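Long-range contact in PA_0080 (Pseudomonas aeruginosa, PDB 3ZHN), which is the type VI secretion lipoprotein TssJ1, which probably sits on the outer membrane and helps hold the secretion machine's membrane complex there: residues P29-V33 and V134-T139. Residues are numbered along the deposited sequence; the frame is centred on the assembly and turned at random. Where two conformers were deposited one is given.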
loop_
_atom_site.group_PDB
_atom_site.type_symbol
_atom_site.label_atom_id
_atom_site.label_comp_id
_atom_site.label_asym_id
_atom_site.label_seq_id
_atom_site.Cartn_x
_atom_site.Cartn_y
_atom_site.Cartn_z
ATOM N N PRO A 29 -1.571 -5.128 -24.273
ATOM C CA PRO A 29 -2.055 -5.677 -23.010
ATOM C C PRO A 29 -2.106 -4.634 -21.881
ATOM O O PRO A 29 -1.289 -3.764 -21.827
ATOM C CB PRO A 29 -0.985 -6.746 -22.678
ATOM C CG PRO A 29 0.272 -6.142 -23.189
ATOM C CD PRO A 29 -0.120 -5.388 -24.443
ATOM N N PRO A 30 -3.082 -4.749 -20.973
ATOM C CA PRO A 30 -3.114 -3.887 -19.789
ATOM C C PRO A 30 -1.971 -4.202 -18.790
ATOM O O PRO A 30 -1.396 -5.289 -18.766
ATOM C CB PRO A 30 -4.431 -4.303 -19.120
ATOM C CG PRO A 30 -4.478 -5.776 -19.398
ATOM C CD PRO A 30 -3.999 -5.901 -20.814
ATOM N N THR A 31 -1.626 -3.233 -17.984
ATOM C CA THR A 31 -0.770 -3.470 -16.856
ATOM C C THR A 31 -1.659 -4.179 -15.797
ATOM O O THR A 31 -2.670 -3.650 -15.410
ATOM C CB THR A 31 -0.303 -2.121 -16.308
ATOM O OG1 THR A 31 0.314 -1.304 -17.344
ATOM C CG2 THR A 31 0.643 -2.361 -15.158
ATOM N N ARG A 32 -1.350 -5.403 -15.464
ATOM C CA ARG A 32 -2.108 -6.209 -14.532
ATOM C C ARG A 32 -1.327 -6.457 -13.282
ATOM O O ARG A 32 -0.176 -6.848 -13.350
ATOM C CB ARG A 32 -2.425 -7.557 -15.166
ATOM C CG ARG A 32 -3.480 -8.327 -14.416
ATOM C CD ARG A 32 -4.045 -9.391 -15.339
ATOM N NE ARG A 32 -4.746 -8.850 -16.508
ATOM C CZ ARG A 32 -6.010 -8.428 -16.477
ATOM N NH1 ARG A 32 -6.695 -8.473 -15.333
ATOM N NH2 ARG A 32 -6.589 -7.970 -17.583
ATOM N N VAL A 33 -1.989 -6.262 -12.151
ATOM C CA VAL A 33 -1.374 -6.465 -10.852
ATOM C C VAL A 33 -2.305 -7.384 -10.037
ATOM O O VAL A 33 -3.524 -7.144 -9.985
ATOM C CB VAL A 33 -1.155 -5.123 -10.112
ATOM C CG1 VAL A 33 -0.585 -5.352 -8.711
ATOM C CG2 VAL A 33 -0.348 -4.196 -10.992
ATOM N N VAL A 134 5.949 -0.036 -11.251
ATOM C CA VAL A 134 5.304 -1.233 -11.857
ATOM C C VAL A 134 5.488 -1.132 -13.383
ATOM O O VAL A 134 5.082 -0.142 -13.971
ATOM C CB VAL A 134 3.810 -1.342 -11.516
ATOM C CG1 VAL A 134 3.180 -2.525 -12.240
ATOM C CG2 VAL A 134 3.648 -1.519 -10.008
ATOM N N PRO A 135 6.208 -2.094 -14.004
ATOM C CA PRO A 135 6.353 -2.021 -15.475
ATOM C C PRO A 135 5.030 -2.079 -16.224
ATOM O O PRO A 135 4.158 -2.901 -15.942
ATOM C CB PRO A 135 7.186 -3.211 -15.842
ATOM C CG PRO A 135 7.575 -3.849 -14.621
ATOM C CD PRO A 135 6.850 -3.294 -13.452
ATOM N N GLY A 136 4.916 -1.170 -17.184
ATOM C CA GLY A 136 3.678 -1.013 -17.920
ATOM C C GLY A 136 3.483 -2.143 -18.898
ATOM O O GLY A 136 4.430 -2.738 -19.413
ATOM N N GLN A 137 2.221 -2.466 -19.130
ATOM C CA GLN A 137 1.807 -3.423 -20.117
ATOM C C GLN A 137 2.375 -4.817 -19.867
ATOM O O GLN A 137 2.502 -5.645 -20.774
ATOM C CB GLN A 137 2.099 -2.876 -21.521
ATOM C CG GLN A 137 1.334 -1.557 -21.798
ATOM C CD GLN A 137 1.922 -0.348 -21.071
ATOM O OE1 GLN A 137 1.243 0.321 -20.240
ATOM N NE2 GLN A 137 3.209 -0.046 -21.372
ATOM N N ARG A 138 2.633 -5.086 -18.580
ATOM C CA ARG A 138 3.133 -6.380 -18.135
ATOM C C ARG A 138 2.348 -6.811 -16.879
ATOM O O ARG A 138 1.643 -5.993 -16.242
ATOM C CB ARG A 138 4.640 -6.300 -17.810
ATOM C CG ARG A 138 5.477 -5.919 -19.000
ATOM C CD ARG A 138 6.940 -5.931 -18.646
ATOM N NE ARG A 138 7.662 -5.550 -19.858
ATOM C CZ ARG A 138 7.967 -6.404 -20.832
ATOM N NH1 ARG A 138 7.678 -7.702 -20.737
ATOM N NH2 ARG A 138 8.583 -5.952 -21.913
ATOM N N THR A 139 2.484 -8.086 -16.500
ATOM C CA THR A 139 1.821 -8.640 -15.318
ATOM C C THR A 139 2.764 -8.647 -14.156
ATOM O O THR A 139 3.837 -9.110 -14.284
ATOM C CB THR A 139 1.278 -10.047 -15.603
ATOM O OG1 THR A 139 0.219 -9.921 -16.550
ATOM C CG2 THR A 139 0.787 -10.743 -14.335
HETATM O O HOH W 1 -0.653 -8.161 -18.775
HETATM O O HOH W 2 -1.451 -0.166 -19.515
#
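T31 meets the type II turn P135-R138 with both branches of its side chain. OG1, beside its own backbone N, accepts an almost straight bond from Q137 N (2.9 Å, 171° at the hydrogen). CG2 lies against P135 O and, at 3.9 Å, V134 CG1. That same V134 methyl touches V33 CG2, so one valine branch lies against two side chains of segment 29-33, and L114 of strand 113-118 adjoins both valines. Q137 bends back at chi2 (74°), which turns OE1 toward the threonine hydroxyl without a hydrogen bond between the two; a water 2.8 Å from Q137 OE1 donates to that oxygen and also bonds T31 OG1. Farther out, the P29 ring crosses the Q137 side chain at about a right angle, with P29 CG 3.3 Å from Q137 O. At the end of the turn the backbones join: R32 N donates to R138 O (3.1 Å), and T139 CA approaches R32 O. A second water links P30 O to T139 OG1. The R32-T139 bridge starts the parallel pairing of strands 31-39 and 139-146 in a two-sheet beta-sandwich, and residues 134-138 carry the chain from strand 129-133 of one sheet to strand 139-146 of the other.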